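Local atomic coordinates of putative NAD-dependent epimerase/dehydratase (Bacillus halodurans, PDB entry 3E8X), a protein that binds NADP in a Rossmann-type fold and is of unknown function, though its family suggests an NAD(P)-dependent epimerase or dehydratase. Residues I127-V132 against V168-L173; R193-H198 against F218-G223; A201-E206 against T225-V230. One frame throughout, in Å; residues are numbered along the deposited sequence.

Contact 1: I127-V132 against V168-L173. With NAP (NADP nicotinamide-adenine-dinucleotide phosphate), chain B.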
loop_
_atom_site.group_PDB
_atom_site.type_symbol
_atom_site.label_atom_id
_atom_site.label_comp_id
_atom_site.label_asym_id
_atom_site.label_seq_id
_atom_site.Cartn_x
_atom_site.Cartn_y
_atom_site.Cartn_z
ATOM N N ILE A 127 17.901 -6.183 -1.382
ATOM C CA ILE A 127 17.268 -7.478 -1.095
ATOM C C ILE A 127 16.050 -7.272 -0.165
ATOM O O ILE A 127 16.165 -6.756 0.951
ATOM C CB ILE A 127 18.278 -8.473 -0.414
ATOM C CG1 ILE A 127 19.713 -8.319 -1.024
ATOM C CG2 ILE A 127 17.700 -9.941 -0.384
ATOM C CD1 ILE A 127 19.806 -8.580 -2.474
HETATM N N MSE A 128 14.878 -7.653 -0.666
HETATM C CA MSE A 128 13.659 -7.647 0.076
HETATM C C MSE A 128 13.392 -9.022 0.705
HETATM O O MSE A 128 13.431 -10.057 0.038
HETATM C CB MSE A 128 12.518 -7.294 -0.853
HETATM C CG MSE A 128 11.157 -7.514 -0.268
HETATM SE SE MSE A 128 10.899 -6.134 1.084
HETATM C CE MSE A 128 10.579 -4.573 0.033
ATOM N N VAL A 129 13.143 -9.023 2.012
ATOM C CA VAL A 129 12.625 -10.200 2.719
ATOM C C VAL A 129 11.120 -10.036 2.773
ATOM O O VAL A 129 10.595 -9.245 3.511
ATOM C CB VAL A 129 13.233 -10.361 4.129
ATOM C CG1 VAL A 129 12.738 -11.627 4.800
ATOM C CG2 VAL A 129 14.761 -10.330 4.030
ATOM N N SER A 130 10.461 -10.814 1.944
ATOM C CA SER A 130 9.050 -10.786 1.783
ATOM C C SER A 130 8.436 -12.047 2.416
ATOM O O SER A 130 8.810 -12.436 3.522
ATOM C CB SER A 130 8.742 -10.675 0.279
ATOM O OG SER A 130 7.384 -10.514 0.055
ATOM N N SER A 131 7.441 -12.629 1.755
ATOM C CA SER A 131 6.707 -13.796 2.271
ATOM C C SER A 131 5.989 -14.514 1.120
ATOM O O SER A 131 5.581 -13.880 0.150
ATOM C CB SER A 131 5.680 -13.348 3.331
ATOM O OG SER A 131 4.928 -14.410 3.933
ATOM N N VAL A 132 5.841 -15.842 1.228
ATOM C CA VAL A 132 4.795 -16.547 0.453
ATOM C C VAL A 132 3.415 -16.023 0.903
ATOM O O VAL A 132 3.251 -15.447 2.007
ATOM C CB VAL A 132 4.840 -18.116 0.641
ATOM C CG1 VAL A 132 6.206 -18.665 0.259
ATOM C CG2 VAL A 132 4.459 -18.489 2.092
ATOM N N VAL A 168 13.063 -12.301 -1.898
ATOM C CA VAL A 168 13.058 -13.623 -1.235
ATOM C C VAL A 168 11.754 -13.739 -0.464
ATOM O O VAL A 168 11.509 -12.972 0.449
ATOM C CB VAL A 168 14.278 -13.757 -0.285
ATOM C CG1 VAL A 168 14.434 -15.208 0.242
ATOM C CG2 VAL A 168 15.544 -13.291 -1.031
ATOM N N ARG A 169 10.938 -14.719 -0.848
ATOM C CA ARG A 169 9.658 -14.985 -0.195
ATOM C C ARG A 169 9.725 -16.287 0.604
ATOM O O ARG A 169 9.383 -17.350 0.081
ATOM C CB ARG A 169 8.540 -15.044 -1.262
ATOM C CG ARG A 169 8.282 -13.688 -1.882
ATOM C CD ARG A 169 7.404 -13.726 -3.111
ATOM N NE ARG A 169 6.948 -12.374 -3.406
ATOM C CZ ARG A 169 6.149 -12.042 -4.411
ATOM N NH1 ARG A 169 5.707 -12.941 -5.267
ATOM N NH2 ARG A 169 5.748 -10.789 -4.522
ATOM N N PRO A 170 10.177 -16.226 1.879
ATOM C CA PRO A 170 10.149 -17.454 2.659
ATOM C C PRO A 170 8.740 -17.946 2.935
ATOM O O PRO A 170 7.801 -17.141 3.033
ATOM C CB PRO A 170 10.843 -17.094 3.977
ATOM C CG PRO A 170 11.228 -15.685 3.893
ATOM C CD PRO A 170 10.699 -15.088 2.640
ATOM N N GLY A 171 8.614 -19.266 3.058
ATOM C CA GLY A 171 7.477 -19.924 3.706
ATOM C C GLY A 171 7.347 -19.564 5.182
ATOM O O GLY A 171 8.107 -18.728 5.702
ATOM N N PRO A 172 6.384 -20.197 5.876
ATOM C CA PRO A 172 6.222 -20.095 7.328
ATOM C C PRO A 172 7.568 -20.254 8.042
ATOM O O PRO A 172 8.296 -21.178 7.731
ATOM C CB PRO A 172 5.292 -21.277 7.649
ATOM C CG PRO A 172 4.419 -21.396 6.375
ATOM C CD PRO A 172 5.403 -21.133 5.270
ATOM N N LEU A 173 7.911 -19.346 8.945
ATOM C CA LEU A 173 9.221 -19.359 9.560
ATOM C C LEU A 173 9.232 -20.265 10.782
ATOM O O LEU A 173 8.231 -20.390 11.482
ATOM C CB LEU A 173 9.662 -17.927 9.918
ATOM C CG LEU A 173 9.811 -16.919 8.783
ATOM C CD1 LEU A 173 10.057 -15.530 9.329
ATOM C CD2 LEU A 173 10.949 -17.340 7.831
HETATM P PA NAP B . 11.190 -9.977 13.730
HETATM O O1A NAP B . 9.834 -9.416 14.171
HETATM O O2A NAP B . 11.990 -10.843 14.679
HETATM O O5B NAP B . 12.041 -8.713 13.181
HETATM C C5B NAP B . 11.474 -7.412 12.942
HETATM C C4B NAP B . 12.416 -6.269 13.317
HETATM O O4B NAP B . 11.830 -5.060 12.800
HETATM C C3B NAP B . 12.627 -6.044 14.835
HETATM O O3B NAP B . 14.001 -6.119 15.256
HETATM C C2B NAP B . 12.129 -4.630 15.086
HETATM O O2B NAP B . 12.869 -3.845 16.053
HETATM C C1B NAP B . 12.243 -4.020 13.680
HETATM N N9A NAP B . 11.437 -2.775 13.605
HETATM C C8A NAP B . 10.153 -2.627 13.967
HETATM N N7A NAP B . 9.800 -1.338 13.795
HETATM C C5A NAP B . 10.878 -0.685 13.317
HETATM C C6A NAP B . 11.128 0.641 12.950
HETATM N N6A NAP B . 10.150 1.566 13.041
HETATM N N1A NAP B . 12.356 1.018 12.523
HETATM C C2A NAP B . 13.330 0.110 12.438
HETATM N N3A NAP B . 13.129 -1.177 12.783
HETATM C C4A NAP B . 11.912 -1.598 13.220
HETATM O O3 NAP B . 10.918 -10.849 12.371
HETATM P PN NAP B . 11.764 -12.123 11.798
HETATM O O1N NAP B . 11.167 -13.351 12.428
HETATM O O2N NAP B . 13.220 -11.713 11.833
HETATM O O5D NAP B . 11.262 -12.290 10.283
HETATM C C5D NAP B . 11.738 -11.434 9.252
HETATM C C4D NAP B . 10.564 -11.112 8.344
HETATM O O4D NAP B . 10.054 -12.286 7.710
HETATM C C3D NAP B . 9.400 -10.520 9.126
HETATM O O3D NAP B . 9.608 -9.107 9.271
HETATM C C2D NAP B . 8.162 -10.973 8.345
HETATM O O2D NAP B . 7.577 -9.936 7.586
HETATM C C1D NAP B . 8.669 -12.074 7.383
HETATM N N1N NAP B . 7.918 -13.368 7.406
HETATM C C2N NAP B . 7.521 -13.961 8.558
HETATM C C3N NAP B . 6.830 -15.191 8.524
HETATM C C7N NAP B . 6.398 -15.916 9.780
HETATM O O7N NAP B . 6.110 -17.125 9.701
HETATM N N7N NAP B . 6.400 -15.246 10.944
HETATM C C4N NAP B . 6.560 -15.790 7.292
HETATM C C5N NAP B . 6.983 -15.165 6.131
HETATM C C6N NAP B . 7.660 -13.961 6.225
HETATM P P2B NAP B . 12.900 -4.116 17.668
HETATM O O1X NAP B . 14.012 -5.104 17.903
HETATM O O2X NAP B . 13.216 -2.746 18.259
HETATM O O3X NAP B . 11.532 -4.697 17.959
HETATM O O HOH W 1 7.097 -16.175 5.632
#

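Contact 2: R193-H198 against F218-G223. With NAP (NADP nicotinamide-adenine-dinucleotide phosphate), chain B.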
loop_
_atom_site.group_PDB
_atom_site.type_symbol
_atom_site.label_atom_id
_atom_site.label_comp_id
_atom_site.label_asym_id
_atom_site.label_seq_id
_atom_site.Cartn_x
_atom_site.Cartn_y
_atom_site.Cartn_z
ATOM N N ARG A 193 5.523 -27.032 3.788
ATOM C CA ARG A 193 6.733 -27.033 4.588
ATOM C C ARG A 193 6.999 -25.627 5.132
ATOM O O ARG A 193 6.359 -24.652 4.728
ATOM C CB ARG A 193 7.931 -27.543 3.756
ATOM C CG ARG A 193 7.924 -29.071 3.519
ATOM C CD ARG A 193 9.326 -29.660 3.192
ATOM N NE ARG A 193 10.300 -29.545 4.294
ATOM C CZ ARG A 193 11.441 -30.238 4.388
ATOM N NH1 ARG A 193 11.783 -31.131 3.460
ATOM N NH2 ARG A 193 12.249 -30.029 5.421
ATOM N N SER A 194 7.936 -25.567 6.067
ATOM C CA SER A 194 8.438 -24.368 6.730
ATOM C C SER A 194 9.856 -24.073 6.271
ATOM O O SER A 194 10.448 -24.853 5.520
ATOM C CB SER A 194 8.486 -24.624 8.240
ATOM O OG SER A 194 7.413 -24.028 8.903
ATOM N N ILE A 195 10.431 -22.967 6.757
ATOM C CA ILE A 195 11.858 -22.752 6.595
ATOM C C ILE A 195 12.396 -22.146 7.892
ATOM O O ILE A 195 11.752 -21.286 8.484
ATOM C CB ILE A 195 12.235 -21.858 5.319
ATOM C CG1 ILE A 195 13.776 -21.797 5.136
ATOM C CG2 ILE A 195 11.565 -20.407 5.340
ATOM C CD1 ILE A 195 14.217 -21.303 3.764
ATOM N N THR A 196 13.576 -22.591 8.317
ATOM C CA THR A 196 14.178 -22.019 9.507
ATOM C C THR A 196 14.641 -20.578 9.224
ATOM O O THR A 196 15.032 -20.238 8.117
ATOM C CB THR A 196 15.324 -22.875 10.119
ATOM O OG1 THR A 196 16.512 -22.798 9.322
ATOM C CG2 THR A 196 14.902 -24.329 10.321
ATOM N N ARG A 197 14.571 -19.734 10.232
ATOM C CA ARG A 197 15.103 -18.387 10.112
ATOM C C ARG A 197 16.626 -18.356 9.806
ATOM O O ARG A 197 17.113 -17.427 9.132
ATOM C CB ARG A 197 14.772 -17.600 11.374
ATOM C CG ARG A 197 13.313 -17.260 11.525
ATOM C CD ARG A 197 13.065 -16.393 12.770
ATOM N NE ARG A 197 11.712 -15.846 12.791
ATOM C CZ ARG A 197 10.646 -16.518 13.187
ATOM N NH1 ARG A 197 10.748 -17.746 13.664
ATOM N NH2 ARG A 197 9.467 -15.939 13.139
ATOM N N HIS A 198 17.365 -19.331 10.340
ATOM C CA HIS A 198 18.798 -19.484 10.065
ATOM C C HIS A 198 19.027 -19.625 8.554
ATOM O O HIS A 198 19.893 -18.991 7.991
ATOM C CB HIS A 198 19.396 -20.725 10.728
ATOM C CG HIS A 198 19.788 -20.549 12.152
ATOM N ND1 HIS A 198 20.861 -19.772 12.536
ATOM C CD2 HIS A 198 19.276 -21.088 13.294
ATOM C CE1 HIS A 198 20.970 -19.813 13.858
ATOM N NE2 HIS A 198 20.037 -20.620 14.342
ATOM N N PHE A 218 11.588 -15.070 -5.839
ATOM C CA PHE A 218 11.368 -16.510 -5.625
ATOM C C PHE A 218 10.885 -16.808 -4.229
ATOM O O PHE A 218 11.212 -16.105 -3.262
ATOM C CB PHE A 218 12.659 -17.353 -5.985
ATOM C CG PHE A 218 13.818 -17.104 -5.062
ATOM C CD1 PHE A 218 14.025 -17.912 -3.959
ATOM C CD2 PHE A 218 14.632 -15.995 -5.241
ATOM C CE1 PHE A 218 15.076 -17.647 -3.066
ATOM C CE2 PHE A 218 15.659 -15.717 -4.357
ATOM C CZ PHE A 218 15.890 -16.547 -3.284
ATOM N N GLU A 219 10.170 -17.923 -4.133
ATOM C CA GLU A 219 9.747 -18.497 -2.844
ATOM C C GLU A 219 10.759 -19.570 -2.379
ATOM O O GLU A 219 11.384 -20.230 -3.196
ATOM C CB GLU A 219 8.321 -19.047 -2.946
ATOM C CG GLU A 219 7.305 -17.955 -3.327
ATOM C CD GLU A 219 5.904 -18.484 -3.664
ATOM O OE1 GLU A 219 5.617 -19.687 -3.401
ATOM O OE2 GLU A 219 5.107 -17.677 -4.209
ATOM N N VAL A 220 10.951 -19.678 -1.063
ATOM C CA VAL A 220 11.966 -20.577 -0.500
ATOM C C VAL A 220 11.449 -21.314 0.734
ATOM O O VAL A 220 10.903 -20.686 1.652
ATOM C CB VAL A 220 13.350 -19.853 -0.286
ATOM C CG1 VAL A 220 13.284 -18.672 0.710
ATOM C CG2 VAL A 220 14.454 -20.906 0.025
ATOM N N LEU A 221 11.562 -22.663 0.692
ATOM C CA LEU A 221 11.229 -23.564 1.790
ATOM C C LEU A 221 12.464 -24.369 2.180
ATOM O O LEU A 221 13.452 -24.395 1.440
ATOM C CB LEU A 221 10.085 -24.515 1.369
ATOM C CG LEU A 221 8.776 -23.836 0.874
ATOM C CD1 LEU A 221 7.744 -24.842 0.373
ATOM C CD2 LEU A 221 8.187 -22.907 1.948
ATOM N N ASN A 222 12.454 -25.023 3.350
ATOM C CA ASN A 222 13.487 -26.054 3.587
ATOM C C ASN A 222 13.170 -27.200 2.653
ATOM O O ASN A 222 12.024 -27.444 2.315
ATOM C CB ASN A 222 13.588 -26.549 5.055
ATOM C CG ASN A 222 14.455 -25.632 5.959
ATOM O OD1 ASN A 222 13.954 -25.146 6.953
ATOM N ND2 ASN A 222 15.754 -25.432 5.628
ATOM N N GLY A 223 14.212 -27.902 2.249
ATOM C CA GLY A 223 14.126 -28.974 1.250
ATOM C C GLY A 223 15.438 -29.753 1.223
ATOM O O GLY A 223 16.082 -29.937 2.275
HETATM P PA NAP B . 11.190 -9.977 13.730
HETATM O O1A NAP B . 9.834 -9.416 14.171
HETATM O O2A NAP B . 11.990 -10.843 14.679
HETATM O O5B NAP B . 12.041 -8.713 13.181
HETATM C C5B NAP B . 11.474 -7.412 12.942
HETATM C C4B NAP B . 12.416 -6.269 13.317
HETATM O O4B NAP B . 11.830 -5.060 12.800
HETATM C C3B NAP B . 12.627 -6.044 14.835
HETATM O O3B NAP B . 14.001 -6.119 15.256
HETATM C C2B NAP B . 12.129 -4.630 15.086
HETATM O O2B NAP B . 12.869 -3.845 16.053
HETATM C C1B NAP B . 12.243 -4.020 13.680
HETATM N N9A NAP B . 11.437 -2.775 13.605
HETATM C C8A NAP B . 10.153 -2.627 13.967
HETATM N N7A NAP B . 9.800 -1.338 13.795
HETATM C C5A NAP B . 10.878 -0.685 13.317
HETATM C C6A NAP B . 11.128 0.641 12.950
HETATM N N6A NAP B . 10.150 1.566 13.041
HETATM N N1A NAP B . 12.356 1.018 12.523
HETATM C C2A NAP B . 13.330 0.110 12.438
HETATM N N3A NAP B . 13.129 -1.177 12.783
HETATM C C4A NAP B . 11.912 -1.598 13.220
HETATM O O3 NAP B . 10.918 -10.849 12.371
HETATM P PN NAP B . 11.764 -12.123 11.798
HETATM O O1N NAP B . 11.167 -13.351 12.428
HETATM O O2N NAP B . 13.220 -11.713 11.833
HETATM O O5D NAP B . 11.262 -12.290 10.283
HETATM C C5D NAP B . 11.738 -11.434 9.252
HETATM C C4D NAP B . 10.564 -11.112 8.344
HETATM O O4D NAP B . 10.054 -12.286 7.710
HETATM C C3D NAP B . 9.400 -10.520 9.126
HETATM O O3D NAP B . 9.608 -9.107 9.271
HETATM C C2D NAP B . 8.162 -10.973 8.345
HETATM O O2D NAP B . 7.577 -9.936 7.586
HETATM C C1D NAP B . 8.669 -12.074 7.383
HETATM N N1N NAP B . 7.918 -13.368 7.406
HETATM C C2N NAP B . 7.521 -13.961 8.558
HETATM C C3N NAP B . 6.830 -15.191 8.524
HETATM C C7N NAP B . 6.398 -15.916 9.780
HETATM O O7N NAP B . 6.110 -17.125 9.701
HETATM N N7N NAP B . 6.400 -15.246 10.944
HETATM C C4N NAP B . 6.560 -15.790 7.292
HETATM C C5N NAP B . 6.983 -15.165 6.131
HETATM C C6N NAP B . 7.660 -13.961 6.225
HETATM P P2B NAP B . 12.900 -4.116 17.668
HETATM O O1X NAP B . 14.012 -5.104 17.903
HETATM O O2X NAP B . 13.216 -2.746 18.259
HETATM O O3X NAP B . 11.532 -4.697 17.959
#

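Contact 3: A201-E206 against T225-V230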
loop_
_atom_site.group_PDB
_atom_site.type_symbol
_atom_site.label_atom_id
_atom_site.label_comp_id
_atom_site.label_asym_id
_atom_site.label_seq_id
_atom_site.Cartn_x
_atom_site.Cartn_y
_atom_site.Cartn_z
ATOM N N ALA A 201 18.408 -16.555 6.461
ATOM C CA ALA A 201 19.550 -15.674 6.567
ATOM C C ALA A 201 20.682 -16.146 5.618
ATOM O O ALA A 201 21.334 -15.326 4.976
ATOM C CB ALA A 201 20.029 -15.530 8.030
ATOM N N LYS A 202 20.924 -17.460 5.596
ATOM C CA LYS A 202 21.928 -18.086 4.741
ATOM C C LYS A 202 21.651 -17.839 3.254
ATOM O O LYS A 202 22.561 -17.544 2.486
ATOM C CB LYS A 202 22.001 -19.599 5.024
ATOM C CG LYS A 202 22.852 -19.974 6.197
ATOM C CD LYS A 202 22.777 -21.472 6.490
ATOM C CE LYS A 202 23.242 -21.831 7.897
ATOM N NZ LYS A 202 24.630 -21.391 8.158
ATOM N N VAL A 203 20.401 -17.985 2.849
ATOM C CA VAL A 203 19.986 -17.690 1.499
ATOM C C VAL A 203 20.278 -16.228 1.101
ATOM O O VAL A 203 20.875 -15.976 0.078
ATOM C CB VAL A 203 18.489 -17.995 1.282
ATOM C CG1 VAL A 203 18.038 -17.494 -0.102
ATOM C CG2 VAL A 203 18.217 -19.506 1.444
ATOM N N ILE A 204 19.908 -15.286 1.951
ATOM C CA ILE A 204 20.118 -13.869 1.670
ATOM C C ILE A 204 21.585 -13.577 1.513
ATOM O O ILE A 204 21.981 -12.953 0.549
ATOM C CB ILE A 204 19.524 -12.952 2.791
ATOM C CG1 ILE A 204 17.998 -13.115 2.827
ATOM C CG2 ILE A 204 19.974 -11.445 2.614
ATOM C CD1 ILE A 204 17.282 -12.647 4.130
ATOM N N ALA A 205 22.384 -13.969 2.508
ATOM C CA ALA A 205 23.846 -13.758 2.485
ATOM C C ALA A 205 24.498 -14.406 1.237
ATOM O O ALA A 205 25.427 -13.862 0.641
ATOM C CB ALA A 205 24.492 -14.277 3.786
ATOM N N GLU A 206 23.974 -15.541 0.807
ATOM C CA GLU A 206 24.556 -16.248 -0.324
ATOM C C GLU A 206 24.405 -15.425 -1.607
ATOM O O GLU A 206 25.296 -15.439 -2.462
ATOM C CB GLU A 206 23.898 -17.628 -0.500
ATOM C CG GLU A 206 24.572 -18.522 -1.527
ATOM C CD GLU A 206 25.982 -18.972 -1.132
ATOM O OE1 GLU A 206 26.372 -18.877 0.053
ATOM O OE2 GLU A 206 26.680 -19.475 -2.012
ATOM N N THR A 225 18.191 -29.370 -1.349
ATOM C CA THR A 225 19.267 -28.892 -2.155
ATOM C C THR A 225 20.112 -27.919 -1.328
ATOM O O THR A 225 19.592 -26.982 -0.737
ATOM C CB THR A 225 18.759 -28.172 -3.406
ATOM O OG1 THR A 225 17.770 -28.970 -4.052
ATOM C CG2 THR A 225 19.900 -27.833 -4.357
ATOM N N PRO A 226 21.432 -28.135 -1.305
ATOM C CA PRO A 226 22.292 -27.172 -0.621
ATOM C C PRO A 226 22.104 -25.726 -1.119
ATOM O O PRO A 226 22.008 -25.497 -2.308
ATOM C CB PRO A 226 23.700 -27.713 -0.898
ATOM C CG PRO A 226 23.499 -29.205 -1.064
ATOM C CD PRO A 226 22.197 -29.289 -1.832
ATOM N N ILE A 227 22.089 -24.772 -0.191
ATOM C CA ILE A 227 21.827 -23.364 -0.469
ATOM C C ILE A 227 22.745 -22.744 -1.557
ATOM O O ILE A 227 22.289 -22.001 -2.382
ATOM C CB ILE A 227 21.882 -22.509 0.875
ATOM C CG1 ILE A 227 20.640 -22.795 1.741
ATOM C CG2 ILE A 227 22.030 -20.982 0.560
ATOM C CD1 ILE A 227 20.754 -22.440 3.219
ATOM N N ALA A 228 24.038 -23.041 -1.542
ATOM C CA ALA A 228 24.982 -22.551 -2.558
ATOM C C ALA A 228 24.560 -22.982 -3.967
ATOM O O ALA A 228 24.560 -22.180 -4.877
ATOM C CB ALA A 228 26.417 -23.022 -2.262
ATOM N N LYS A 229 24.181 -24.246 -4.110
ATOM C CA LYS A 229 23.740 -24.791 -5.384
ATOM C C LYS A 229 22.398 -24.209 -5.865
ATOM O O LYS A 229 22.206 -23.938 -7.056
ATOM C CB LYS A 229 23.714 -26.314 -5.304
ATOM C CG LYS A 229 23.244 -26.981 -6.544
ATOM C CD LYS A 229 23.383 -28.483 -6.441
ATOM C CE LYS A 229 22.782 -29.149 -7.614
ATOM N NZ LYS A 229 22.675 -30.591 -7.366
ATOM N N VAL A 230 21.465 -24.001 -4.944
ATOM C CA VAL A 230 20.186 -23.382 -5.287
ATOM C C VAL A 230 20.429 -21.988 -5.865
ATOM O O VAL A 230 19.811 -21.612 -6.858
ATOM C CB VAL A 230 19.212 -23.352 -4.042
ATOM C CG1 VAL A 230 18.209 -22.337 -4.196
ATOM C CG2 VAL A 230 18.516 -24.752 -3.819
HETATM O O HOH W 2 26.010 -19.836 -4.643
#

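Contact 1: I127-V132 against V168-L173
Two flat groups organise the meeting of Ser130 and Ser131 with Arg169 and its neighbours: the nicotinamide ring of NADP and the Arg169 guanidinium. Leu173 lies over one face of the ring, its CG 3.5 Å from NAP C3N. Ser131 comes obliquely past the rim on the side away from Leu173, its OG within 3.1 Å of NAP C5N. The backbone O of Ser130 meets the ring at its edge, 3.3 Å from NAP C6N. The ring's amide is held too, because Leu173 N gives NAP O7N a nearly straight hydrogen bond of 3.0 Å. At the guanidinium, Ser130 OG sits at the edge, near its plane, while Ser131 O is placed obliquely. Both polar ends find Asp155 of helix 145-160, which takes a salt bridge from Arg169 NH2 and a hydrogen bond with Ser130 OG.

The segments belong to neighbouring parallel strands of a beta-alpha-beta crossover through helix 145-160. Val168 bonds from its N to Met128 O and receives Ser130 N at its O, 2.8 Å away. Beyond the end of strand 125-129, Val132 N bonds Pro170 O at 3.0 Å. Ile127 CG2 and Val168 CG2 meet at 4.0 Å in the interior.

Ser131 has its OG anti to the backbone N (chi1 -178°), a turn that carries the hydroxyl to the ring while its proton goes to Val132 O, 2.8 Å off and on a lone pair. Tyr147, which bonds NADP, and Lys151, which bonds Val129 O, have the YxxxK spacing of short-chain dehydrogenases. In chemical terms, the oxygens of Ser130, at the ring edge, and Ser131, past the rim, would probably favour an oxidised, positively charged nicotinamide, with Leu173 supplying an apolar cover over one face.

Contact 2: R193-H198 against F218-G223
Asn222 crosses the side chains of Ile195 and Thr196 at about a right angle, and its OD1 meets the backbone there. That oxygen accepts Thr196 N at 2.9 Å, with the donor tilted 29° from the carbonyl plane of Asn222, and also comes within 3.2 Å of Ile195 CA. The amide's rotation is fixed from its other end, where ND2 bonds Asp199 OD2 and Lys181 O. One backbone bond, Asn222 N to Ser194 O at 3.0 Å, adds a second tie between the segments.

Ile195 makes the apolar part of the contact. With CG1 anti to the backbone N (chi1 -174°), the side chain reaches along to Val220, and its CD1 packs obliquely on Val220 CG2 at 3.8 Å.

Thr196 occupies the N-cap position of helix 197-207. The first residue of that helix, Arg197, extends to the cofactor and bonds NAP O1N through NE at 2.6 Å; a weaker bond from NH2 reaches the same oxygen. Chemically, Asn222 OD1 takes Thr196 N while Asp199 bonds both Thr196 OG1 and Asn222 ND2, which is consistent with a fixed helix start, from which Arg197 probably offsets part of the diphosphate charge.

Contact 3: A201-E206 against T225-V230
Ile227 projects from helix 227-232 against helix 197-207, a helix-to-helix contact at the flank of the Rossmann-type fold. From its CB the side chain forks. The CG2 branch, anti to the backbone N, settles against the facing helix, 4.0 Å from both Lys202 O and Glu206 CB. The Ile227 and Val203 side chains cross at about a right angle, Ile227 CG1 coming 4.1 Å from Val203 CG2. At the tip, CD1 presses on the aliphatic part of Lys202, 3.6 Å from Lys202 CB. One isoleucine thus touches residues from successive turns of the neighbouring helix, and Val182 of strand 181-185 also contacts it.

Lys202 NZ and Glu206 OE1 turn to other partners, forming salt bridges with Glu40 and Lys44 respectively, both tying helix 197-207 toward helix 32-43 and the loop after it. No direct hydrogen bond joins the two segments, so the contact rests on apolar carbons and on the bent chain of Glu206 (chi2 67°), which brings its carboxylate beside Ala228. There a single water donates to both sides, lying 2.7 Å from Glu206 OE2 and 2.8 Å from Ala228 O.

How the contacts relate
Depth separates the three contacts. Contact 1 is nearest the centre of the chain, contact 2 is also buried but farther out, and contact 3 is only partly buried. Contacts 1 and 2 share one sheet, with strand 164-174 lying beside both 195-196 and 216-223, and backbone pairs such as Arg169 N with Phe218 O join them. Both also touch NADP, at the nicotinamide and the diphosphate respectively. Helix 197-207 serves contacts 2 and 3: its start faces the cofactor, while its later turns meet helix 227-232. Val203 and Ile204 link contact 3 back to the sheet. Chemistry follows place: strand pairing inside, amide bonding at a helix start, then aliphatic packing with water at the flank.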